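Local structure of ribokinase (Arabidopsis thaliana, 6ILS) at residues Val6-Ala11 and Val139-Glu144; Ala43-Cys48 and Ala257-Thr262; Asp253-Gly258 and Lys293-Ser298. The protein phosphorylates D-ribose at O-5 with ATP and a divalent cation, yielding D-ribose 5-phosphate for nucleotide and amino-acid synthesis or the pentose phosphate pathway. All coordinates share one frame; numbering follows the deposited sequence.

In the fold
The three contacts run from the central sheet to the cation site, with helix 41-51 between them. Interaction 1 joins strands 5-8 and 138-143; interaction 2 sets helix 41-51 against helix 257-270, its centre about 10 Å from that of interaction 1. Probable hydrogen bonds join the two, Ser10 O to Ala43 N at 2.8 Å and Gln142 NE2 to Gln45 OE1 at 3.2 Å, and both reach the ribose. Interaction 3, centred about 9 Å from interaction 2, shares Ala257 and Gly258 with it; both touch ATP, and Asn44 packs on Ala295 and Ile296. Interactions 1 and 3 do not touch, their centres lying about 17 Å apart.

Interaction 1: residues Val6-Ala11 and Val139-Glu144; sequences VVVGSA and VLLQRE. With RIB (alpha-D-ribofuranose), chain F.
Ser10 and Glu144 face each other where the two strands run out into loops. Ser10 OG donates to Glu144 OE1 at 2.5 Å, meeting the anti lone pair of that oxygen, on the side away from OE2. The serine reaches it because OG sits between its own backbone N and carbonyl carbon (chi1 58°), while the glutamate chain is extended beyond CG. The far oxygen, OE2, takes the hydrogen bond from ribose O1 at 2.6 Å.

Two residues earlier, Gln142 is bent at chi2 (74°), which folds its amide over the first strand. OE1 comes down on Gly9 CA at 3.4 Å, and NE2 lies against Val7 CG1, the two side chains crossing at about a right angle. A CB on Gly9 would run into this OE1, and the unusual backbone angles there call for glycine as well. The amide nitrogen bonds onward to Gln45 OE1 of helix 41-51.

Deeper in the sheet the contact is parallel strand pairing between neighbours in the core of the ribokinase-type alpha/beta fold. Leu140 N donates to Val6 O at 2.9 Å and Val8 N to Leu140 O at 3.0 Å. Leu141 CD2 packs on Val8 CB at 3.7 Å, on the face of the sheet covered by helix 147-158. Beyond Leu140 the strands part, and a water bridges Val8 O and Gln142 N.

Lys41 N also donates to Glu144 OE1, and Gly42 N to Ser10 OG. One carboxylate oxygen is thus gripped by protein donors while the other is turned to the sugar, so Ser10, with Lys41 N, probably acts in the second shell, limiting the rotation of a ribose-binding carboxylate.

Interaction 2: residues Ala43-Cys48 and Ala257-Thr262; sequences ANQAAC and AGDTFT. With ATP (adenosine-5'-triphosphate), chain E; RIB (alpha-D-ribofuranose), chain F.
Asn44 and Gln45 of helix 41-51 meet Asp259 in the first turn of the helix that begins at Ala257, preceded by residues that face the nucleotide. Ala257 CB lies 3.4 Å from ATP O4'. At Gly258, CA comes within 3.5 Å of the gamma-phosphate oxygen O2G, where a CB would clash. Asp259 is gripped at both oxygens: Asn44 ND2 reaches OD2 at 2.9 Å along a nearly straight N-H (176°), and Gln45 NE2 reaches OD1 at 3.1 Å. Its CG lies beside the backbone N, anti to the carbonyl carbon (chi1 -65°), which puts the carboxylate between the two amides. Each amide comes from the anti side, tilted out of the carboxylate plane, and OD2 also accepts from ribose O5 at 2.5 Å. With an alanine here, ribose O5 would probably lose its acceptor and the Asn44 amide its partner, leaving that amide freer to turn. This helix start belongs to the second PfkB signature, in which the aspartate is the predicted proton acceptor, and the gamma-phosphate lies beside it, close to Gly258. Thr260 turns its methyl to Cys48, CG2 to SG at 4.0 Å, while OG1 bonds back to Gly256 O. Phe261 points away from helix 41-51, and its CD2 touches ATP O3'. Thr262 OG1 bonds to Gly258 O at 3.0 Å, across that carbonyl from Thr262 N, and also to Lys225 NZ.

Interaction 3: residues Asp253-Gly258 and Lys293-Ser298; sequences DTTGAG and KGAIPS. With NA (sodium ion), chain G; ATP (adenosine-5'-triphosphate), chain E.
The carboxylate of Asp253 has a partner on each face and more round its edges. Thr255 N stands above one face and donates to OD1 at 3.0 Å, 65° out of the plane; on the other face lies the aliphatic chain of Lys293, crossing at about a right angle with CE 3.8 Å from Asp253 OD2. At the edges, Thr255 OG1 reaches the syn lone pair of OD1 at 2.8 Å, and Gly294 N the anti lone pair of OD2, also at 2.8 Å. With CG anti to the backbone N (chi1 178°), the carboxylate reaches across to the second loop and takes one hydrogen bond from it. Lys293 NZ stays 4.8 Å from Asp253 OD2, so its charge probably adds only a loose attraction.

The bond from Thr255 N to OD1 closes an Asx turn, which overlaps a type II beta turn from Thr254 to Ala257. Gly256, at the N-cap of the helix, takes the turn position with positive phi, and a CB there would press on Ala295 CB, which packs against Gly256 CA.

Folded this way, the two loops turn carbonyls toward one sodium ion: Asp253 O binds it at 2.6 Å, Gly294 O at 2.9 Å, and Thr255 O a little farther out. Cys289 O and Val292 O complete the protein ligands, while Ser298 OG lies 3.0 Å from the ion. A cage of mainly backbone oxygens, set just ahead of the helix that faces ATP, is characteristic of the monovalent-cation site of ribokinases, consistent with the potassium site predicted here.

Interaction 1: residues Val6-Ala11 and Val139-Glu144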
loop_
_atom_site.group_PDB
_atom_site.type_symbol
_atom_site.label_atom_id
_atom_site.label_comp_id
_atom_site.label_asym_id
_atom_site.label_seq_id
_atom_site.Cartn_x
_atom_site.Cartn_y
_atom_site.Cartn_z
ATOM N N VAL B 6 9.056 -25.403 -9.321
ATOM C CA VAL B 6 7.869 -24.639 -9.691
ATOM C C VAL B 6 7.023 -24.304 -8.478
ATOM O O VAL B 6 6.535 -25.180 -7.767
ATOM C CB VAL B 6 7.017 -25.387 -10.721
ATOM C CG1 VAL B 6 5.754 -24.577 -11.030
ATOM C CG2 VAL B 6 7.831 -25.625 -11.961
ATOM N N VAL B 7 6.891 -23.006 -8.226
ATOM C CA VAL B 7 6.134 -22.494 -7.102
ATOM C C VAL B 7 4.813 -21.959 -7.611
ATOM O O VAL B 7 4.780 -21.039 -8.437
ATOM C CB VAL B 7 6.900 -21.355 -6.359
ATOM C CG1 VAL B 7 6.114 -20.885 -5.143
ATOM C CG2 VAL B 7 8.320 -21.826 -5.966
ATOM N N VAL B 8 3.723 -22.545 -7.136
ATOM C CA VAL B 8 2.411 -22.038 -7.452
ATOM C C VAL B 8 1.852 -21.437 -6.189
ATOM O O VAL B 8 1.706 -22.116 -5.170
ATOM C CB VAL B 8 1.474 -23.142 -7.993
ATOM C CG1 VAL B 8 0.128 -22.516 -8.413
ATOM C CG2 VAL B 8 2.136 -23.858 -9.174
ATOM N N GLY B 9 1.557 -20.144 -6.209
ATOM C CA GLY B 9 1.061 -19.560 -4.994
ATOM C C GLY B 9 0.897 -18.064 -5.056
ATOM O O GLY B 9 0.667 -17.493 -6.129
ATOM N N SER B 10 1.052 -17.438 -3.894
ATOM C CA SER B 10 0.689 -16.038 -3.680
ATOM C C SER B 10 1.803 -15.021 -3.891
ATOM O O SER B 10 2.975 -15.308 -3.676
ATOM C CB SER B 10 0.186 -15.865 -2.270
ATOM O OG SER B 10 1.189 -16.293 -1.349
ATOM N N ALA B 11 1.399 -13.809 -4.254
ATOM C CA ALA B 11 2.285 -12.658 -4.310
ATOM C C ALA B 11 1.566 -11.493 -3.639
ATOM O O ALA B 11 0.439 -11.197 -3.989
ATOM C CB ALA B 11 2.663 -12.315 -5.755
ATOM N N VAL B 139 7.526 -29.276 -6.823
ATOM C CA VAL B 139 6.499 -28.240 -6.806
ATOM C C VAL B 139 6.214 -27.789 -5.378
ATOM O O VAL B 139 6.105 -28.628 -4.483
ATOM C CB VAL B 139 5.180 -28.745 -7.484
ATOM C CG1 VAL B 139 4.049 -27.745 -7.298
ATOM C CG2 VAL B 139 5.423 -29.013 -8.952
ATOM N N LEU B 140 6.119 -26.467 -5.162
ATOM C CA LEU B 140 5.852 -25.893 -3.842
ATOM C C LEU B 140 4.553 -25.119 -3.843
ATOM O O LEU B 140 4.358 -24.272 -4.713
ATOM C CB LEU B 140 6.969 -24.917 -3.402
ATOM C CG LEU B 140 8.410 -25.362 -3.298
ATOM C CD1 LEU B 140 9.217 -24.357 -2.421
ATOM C CD2 LEU B 140 8.512 -26.786 -2.788
ATOM N N LEU B 141 3.693 -25.416 -2.869
ATOM C CA LEU B 141 2.411 -24.753 -2.647
ATOM C C LEU B 141 2.359 -24.179 -1.235
ATOM O O LEU B 141 3.091 -24.641 -0.346
ATOM C CB LEU B 141 1.263 -25.763 -2.847
ATOM C CG LEU B 141 1.354 -26.610 -4.114
ATOM C CD1 LEU B 141 0.304 -27.738 -4.082
ATOM C CD2 LEU B 141 1.182 -25.732 -5.401
ATOM N N GLN B 142 1.500 -23.182 -1.018
ATOM C CA GLN B 142 1.186 -22.702 0.322
ATOM C C GLN B 142 -0.335 -22.527 0.426
ATOM O O GLN B 142 -1.065 -22.981 -0.449
ATOM C CB GLN B 142 1.897 -21.379 0.642
ATOM C CG GLN B 142 3.290 -21.253 0.028
ATOM C CD GLN B 142 3.242 -20.986 -1.480
ATOM O OE1 GLN B 142 2.398 -20.217 -1.980
ATOM N NE2 GLN B 142 4.136 -21.623 -2.202
ATOM N N ARG B 143 -0.806 -21.855 1.470
ATOM C CA ARG B 143 -2.249 -21.697 1.619
ATOM C C ARG B 143 -2.704 -20.251 1.556
ATOM O O ARG B 143 -3.418 -19.766 2.434
ATOM C CB ARG B 143 -2.690 -22.365 2.902
ATOM C CG ARG B 143 -2.311 -23.830 2.864
ATOM C CD ARG B 143 -3.301 -24.714 3.578
ATOM N NE ARG B 143 -4.666 -24.609 3.056
ATOM C CZ ARG B 143 -5.719 -24.380 3.834
ATOM N NH1 ARG B 143 -5.535 -24.207 5.138
ATOM N NH2 ARG B 143 -6.942 -24.306 3.323
ATOM N N GLU B 144 -2.307 -19.589 0.475
ATOM C CA GLU B 144 -2.659 -18.185 0.224
ATOM C C GLU B 144 -3.275 -18.018 -1.165
ATOM O O GLU B 144 -3.386 -16.899 -1.677
ATOM C CB GLU B 144 -1.408 -17.289 0.382
ATOM C CG GLU B 144 -0.884 -17.220 1.806
ATOM C CD GLU B 144 0.164 -16.115 2.027
ATOM O OE1 GLU B 144 0.904 -15.755 1.076
ATOM O OE2 GLU B 144 0.223 -15.594 3.161
HETATM O O5 RIB F . 5.842 -15.592 4.971
HETATM C C5 RIB F . 5.882 -14.222 4.671
HETATM C C4 RIB F . 4.740 -13.842 3.976
HETATM O O4 RIB F . 3.466 -14.230 4.684
HETATM C C3 RIB F . 4.715 -12.253 4.023
HETATM O O3 RIB F . 5.542 -11.744 2.869
HETATM C C2 RIB F . 3.506 -11.917 4.064
HETATM O O2 RIB F . 3.039 -11.255 2.822
HETATM C C1 RIB F . 2.611 -13.290 4.375
HETATM O O1 RIB F . 1.882 -13.648 3.258
HETATM O O HOH W 1 -0.144 -22.512 -3.342
#

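Interaction 2: residues Ala43-Cys48 and Ala257-Thr262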
loop_
_atom_site.group_PDB
_atom_site.type_symbol
_atom_site.label_atom_id
_atom_site.label_comp_id
_atom_site.label_asym_id
_atom_site.label_seq_id
_atom_site.Cartn_x
_atom_site.Cartn_y
_atom_site.Cartn_z
ATOM N N ALA B 43 5.694 -15.864 -3.727
ATOM C CA ALA B 43 6.758 -15.076 -4.344
ATOM C C ALA B 43 8.046 -15.212 -3.525
ATOM O O ALA B 43 9.130 -15.286 -4.094
ATOM C CB ALA B 43 6.348 -13.582 -4.480
ATOM N N ASN B 44 7.923 -15.245 -2.204
ATOM C CA ASN B 44 9.103 -15.427 -1.338
ATOM C C ASN B 44 9.817 -16.722 -1.647
ATOM O O ASN B 44 11.040 -16.771 -1.750
ATOM C CB ASN B 44 8.728 -15.431 0.144
ATOM C CG ASN B 44 8.356 -14.069 0.662
ATOM O OD1 ASN B 44 8.584 -13.053 0.009
ATOM N ND2 ASN B 44 7.816 -14.031 1.878
ATOM N N GLN B 45 9.049 -17.805 -1.741
ATOM C CA GLN B 45 9.652 -19.108 -1.990
ATOM C C GLN B 45 10.302 -19.176 -3.364
ATOM O O GLN B 45 11.394 -19.739 -3.507
ATOM C CB GLN B 45 8.592 -20.196 -1.775
ATOM C CG GLN B 45 8.223 -20.236 -0.298
ATOM C CD GLN B 45 7.189 -21.289 0.055
ATOM O OE1 GLN B 45 6.881 -22.172 -0.745
ATOM N NE2 GLN B 45 6.653 -21.194 1.262
ATOM N N ALA B 46 9.668 -18.573 -4.378
ATOM C CA ALA B 46 10.254 -18.546 -5.708
ATOM C C ALA B 46 11.526 -17.699 -5.719
ATOM O O ALA B 46 12.533 -18.087 -6.319
ATOM C CB ALA B 46 9.250 -18.003 -6.734
ATOM N N ALA B 47 11.471 -16.535 -5.071
ATOM C CA ALA B 47 12.676 -15.697 -4.985
ATOM C C ALA B 47 13.840 -16.441 -4.337
ATOM O O ALA B 47 14.988 -16.363 -4.799
ATOM C CB ALA B 47 12.389 -14.418 -4.226
ATOM N N CYS B 48 13.539 -17.184 -3.280
ATOM C CA CYS B 48 14.571 -17.973 -2.607
ATOM C C CYS B 48 15.214 -18.993 -3.529
ATOM O O CYS B 48 16.440 -19.058 -3.655
ATOM C CB CYS B 48 13.969 -18.658 -1.384
ATOM S SG CYS B 48 15.110 -19.767 -0.553
ATOM N N ALA B 257 11.597 -16.009 6.658
ATOM C CA ALA B 257 12.550 -17.068 7.019
ATOM C C ALA B 257 11.954 -18.471 6.915
ATOM O O ALA B 257 12.641 -19.415 6.522
ATOM C CB ALA B 257 13.088 -16.828 8.419
ATOM N N GLY B 258 10.690 -18.627 7.284
ATOM C CA GLY B 258 10.028 -19.902 7.087
ATOM C C GLY B 258 9.924 -20.236 5.609
ATOM O O GLY B 258 10.066 -21.388 5.210
ATOM N N ASP B 259 9.661 -19.221 4.792
ATOM C CA ASP B 259 9.598 -19.410 3.348
ATOM C C ASP B 259 10.950 -19.824 2.798
ATOM O O ASP B 259 11.043 -20.711 1.943
ATOM C CB ASP B 259 9.123 -18.130 2.657
ATOM C CG ASP B 259 7.691 -17.775 3.028
ATOM O OD1 ASP B 259 6.872 -18.711 3.092
ATOM O OD2 ASP B 259 7.402 -16.580 3.269
ATOM N N THR B 260 11.997 -19.181 3.308
ATOM C CA THR B 260 13.362 -19.498 2.916
ATOM C C THR B 260 13.693 -20.938 3.294
ATOM O O THR B 260 14.262 -21.702 2.496
ATOM C CB THR B 260 14.339 -18.536 3.599
ATOM O OG1 THR B 260 14.083 -17.197 3.125
ATOM C CG2 THR B 260 15.769 -18.920 3.301
ATOM N N PHE B 261 13.332 -21.304 4.521
ATOM C CA PHE B 261 13.606 -22.657 5.013
ATOM C C PHE B 261 12.995 -23.695 4.069
ATOM O O PHE B 261 13.654 -24.646 3.632
ATOM C CB PHE B 261 13.063 -22.849 6.437
ATOM C CG PHE B 261 13.428 -24.195 7.033
ATOM C CD1 PHE B 261 12.634 -25.313 6.817
ATOM C CD2 PHE B 261 14.587 -24.339 7.768
ATOM C CE1 PHE B 261 12.985 -26.556 7.340
ATOM C CE2 PHE B 261 14.948 -25.579 8.299
ATOM C CZ PHE B 261 14.144 -26.694 8.074
ATOM N N THR B 262 11.722 -23.496 3.751
ATOM C CA THR B 262 10.984 -24.483 2.960
ATOM C C THR B 262 11.500 -24.543 1.525
ATOM O O THR B 262 11.736 -25.618 0.981
ATOM C CB THR B 262 9.462 -24.164 2.957
ATOM O OG1 THR B 262 9.011 -24.038 4.311
ATOM C CG2 THR B 262 8.695 -25.282 2.280
HETATM P PG ATP E . 7.183 -20.197 9.997
HETATM O O1G ATP E . 6.589 -21.124 9.000
HETATM O O2G ATP E . 7.588 -18.887 9.337
HETATM O O3G ATP E . 6.202 -19.854 11.075
HETATM P PB ATP E . 8.864 -20.886 12.143
HETATM O O1B ATP E . 10.066 -21.702 12.340
HETATM O O2B ATP E . 7.830 -21.433 13.014
HETATM O O3B ATP E . 8.443 -20.968 10.621
HETATM P PA ATP E . 10.266 -18.439 12.852
HETATM O O1A ATP E . 10.542 -18.510 14.350
HETATM O O2A ATP E . 10.012 -17.010 12.446
HETATM O O3A ATP E . 8.994 -19.316 12.501
HETATM O "O5'" ATP E . 11.524 -18.955 12.076
HETATM C "C5'" ATP E . 11.487 -19.097 10.670
HETATM C "C4'" ATP E . 12.811 -19.854 10.232
HETATM O "O4'" ATP E . 14.037 -19.072 10.751
HETATM C "C3'" ATP E . 12.846 -20.987 10.793
HETATM O "O3'" ATP E . 13.424 -21.962 9.906
HETATM C "C2'" ATP E . 13.829 -20.837 12.121
HETATM O "O2'" ATP E . 14.328 -22.168 12.436
HETATM C "C1'" ATP E . 14.718 -19.990 11.798
HETATM N N9 ATP E . 15.023 -19.104 12.937
HETATM C C8 ATP E . 14.356 -18.382 13.885
HETATM N N7 ATP E . 15.286 -17.769 14.666
HETATM C C5 ATP E . 16.529 -18.105 14.190
HETATM C C6 ATP E . 17.811 -17.757 14.613
HETATM N N6 ATP E . 18.177 -16.913 15.717
HETATM N N1 ATP E . 18.870 -18.239 13.964
HETATM C C2 ATP E . 18.703 -19.065 12.871
HETATM N N3 ATP E . 17.460 -19.409 12.447
HETATM C C4 ATP E . 16.370 -18.925 13.120
HETATM O O5 RIB F . 5.842 -15.592 4.971
HETATM C C5 RIB F . 5.882 -14.222 4.671
HETATM C C4 RIB F . 4.740 -13.842 3.976
HETATM O O4 RIB F . 3.466 -14.230 4.684
HETATM C C3 RIB F . 4.715 -12.253 4.023
HETATM O O3 RIB F . 5.542 -11.744 2.869
HETATM C C2 RIB F . 3.506 -11.917 4.064
HETATM O O2 RIB F . 3.039 -11.255 2.822
HETATM C C1 RIB F . 2.611 -13.290 4.375
HETATM O O1 RIB F . 1.882 -13.648 3.258
#

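Interaction 3: residues Asp253-Gly258 and Lys293-Ser298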
loop_
_atom_site.group_PDB
_atom_site.type_symbol
_atom_site.label_atom_id
_atom_site.label_comp_id
_atom_site.label_asym_id
_atom_site.label_seq_id
_atom_site.Cartn_x
_atom_site.Cartn_y
_atom_site.Cartn_z
ATOM N N ASP B 253 15.214 -9.487 11.358
ATOM C CA ASP B 253 13.858 -9.582 10.849
ATOM C C ASP B 253 13.591 -11.003 10.375
ATOM O O ASP B 253 14.173 -11.439 9.384
ATOM C CB ASP B 253 13.650 -8.581 9.711
ATOM C CG ASP B 253 12.272 -8.661 9.095
ATOM O OD1 ASP B 253 11.345 -9.214 9.727
ATOM O OD2 ASP B 253 12.102 -8.147 7.974
ATOM N N THR B 254 12.702 -11.712 11.067
ATOM C CA THR B 254 12.391 -13.092 10.693
ATOM C C THR B 254 11.395 -13.214 9.549
ATOM O O THR B 254 11.091 -14.317 9.121
ATOM C CB THR B 254 11.835 -13.889 11.874
ATOM O OG1 THR B 254 10.606 -13.289 12.299
ATOM C CG2 THR B 254 12.838 -13.910 13.016
ATOM N N THR B 255 10.903 -12.095 9.025
ATOM C CA THR B 255 9.968 -12.169 7.914
ATOM C C THR B 255 10.589 -12.904 6.716
ATOM O O THR B 255 11.689 -12.564 6.263
ATOM C CB THR B 255 9.499 -10.766 7.464
ATOM O OG1 THR B 255 8.944 -10.064 8.590
ATOM C CG2 THR B 255 8.451 -10.893 6.373
ATOM N N GLY B 256 9.881 -13.918 6.224
ATOM C CA GLY B 256 10.317 -14.676 5.064
ATOM C C GLY B 256 11.227 -15.859 5.393
ATOM O O GLY B 256 11.584 -16.643 4.514
ATOM N N ALA B 257 11.597 -16.009 6.658
ATOM C CA ALA B 257 12.550 -17.068 7.019
ATOM C C ALA B 257 11.954 -18.471 6.915
ATOM O O ALA B 257 12.641 -19.415 6.522
ATOM C CB ALA B 257 13.088 -16.828 8.419
ATOM N N GLY B 258 10.690 -18.627 7.284
ATOM C CA GLY B 258 10.028 -19.902 7.087
ATOM C C GLY B 258 9.924 -20.236 5.609
ATOM O O GLY B 258 10.066 -21.388 5.210
ATOM N N LYS B 293 16.785 -7.189 6.851
ATOM C CA LYS B 293 15.385 -6.770 6.889
ATOM C C LYS B 293 14.695 -6.986 5.539
ATOM O O LYS B 293 15.311 -6.841 4.486
ATOM C CB LYS B 293 15.276 -5.300 7.340
ATOM C CG LYS B 293 13.857 -4.715 7.276
ATOM C CD LYS B 293 13.473 -3.918 8.523
ATOM C CE LYS B 293 12.883 -4.835 9.590
ATOM N NZ LYS B 293 12.050 -4.112 10.595
ATOM N N GLY B 294 13.417 -7.359 5.584
ATOM C CA GLY B 294 12.629 -7.610 4.390
ATOM C C GLY B 294 12.610 -9.086 4.030
ATOM O O GLY B 294 13.493 -9.829 4.448
ATOM N N ALA B 295 11.618 -9.522 3.261
ATOM C CA ALA B 295 11.556 -10.927 2.854
ATOM C C ALA B 295 12.489 -11.195 1.676
ATOM O O ALA B 295 13.589 -11.725 1.844
ATOM C CB ALA B 295 10.123 -11.328 2.505
ATOM N N ILE B 296 12.048 -10.818 0.482
ATOM C CA ILE B 296 12.815 -11.069 -0.726
ATOM C C ILE B 296 14.215 -10.401 -0.731
ATOM O O ILE B 296 15.180 -11.030 -1.174
ATOM C CB ILE B 296 11.970 -10.680 -1.954
ATOM C CG1 ILE B 296 10.775 -11.646 -2.035
ATOM C CG2 ILE B 296 12.800 -10.709 -3.232
ATOM C CD1 ILE B 296 9.908 -11.552 -3.313
ATOM N N PRO B 297 14.356 -9.165 -0.199
ATOM C CA PRO B 297 15.710 -8.608 -0.058
ATOM C C PRO B 297 16.672 -9.418 0.814
ATOM O O PRO B 297 17.876 -9.312 0.623
ATOM C CB PRO B 297 15.458 -7.242 0.595
ATOM C CG PRO B 297 14.101 -6.876 0.173
ATOM C CD PRO B 297 13.324 -8.146 0.086
ATOM N N SER B 298 16.155 -10.214 1.748
ATOM C CA SER B 298 17.009 -10.948 2.679
ATOM C C SER B 298 17.421 -12.338 2.182
ATOM O O SER B 298 18.188 -13.033 2.851
ATOM C CB SER B 298 16.308 -11.112 4.034
ATOM O OG SER B 298 15.228 -12.026 3.910
HETATM NA NA NA G . 14.391 -11.365 6.761
HETATM P PG ATP E . 7.183 -20.197 9.997
HETATM O O1G ATP E . 6.589 -21.124 9.000
HETATM O O2G ATP E . 7.588 -18.887 9.337
HETATM O O3G ATP E . 6.202 -19.854 11.075
HETATM P PB ATP E . 8.864 -20.886 12.143
HETATM O O1B ATP E . 10.066 -21.702 12.340
HETATM O O2B ATP E . 7.830 -21.433 13.014
HETATM O O3B ATP E . 8.443 -20.968 10.621
HETATM P PA ATP E . 10.266 -18.439 12.852
HETATM O O1A ATP E . 10.542 -18.510 14.350
HETATM O O2A ATP E . 10.012 -17.010 12.446
HETATM O O3A ATP E . 8.994 -19.316 12.501
HETATM O "O5'" ATP E . 11.524 -18.955 12.076
HETATM C "C5'" ATP E . 11.487 -19.097 10.670
HETATM C "C4'" ATP E . 12.811 -19.854 10.232
HETATM O "O4'" ATP E . 14.037 -19.072 10.751
HETATM C "C3'" ATP E . 12.846 -20.987 10.793
HETATM O "O3'" ATP E . 13.424 -21.962 9.906
HETATM C "C2'" ATP E . 13.829 -20.837 12.121
HETATM O "O2'" ATP E . 14.328 -22.168 12.436
HETATM C "C1'" ATP E . 14.718 -19.990 11.798
HETATM N N9 ATP E . 15.023 -19.104 12.937
HETATM C C8 ATP E . 14.356 -18.382 13.885
HETATM N N7 ATP E . 15.286 -17.769 14.666
HETATM C C5 ATP E . 16.529 -18.105 14.190
HETATM C C6 ATP E . 17.811 -17.757 14.613
HETATM N N6 ATP E . 18.177 -16.913 15.717
HETATM N N1 ATP E . 18.870 -18.239 13.964
HETATM C C2 ATP E . 18.703 -19.065 12.871
HETATM N N3 ATP E . 17.460 -19.409 12.447
HETATM C C4 ATP E . 16.370 -18.925 13.120
#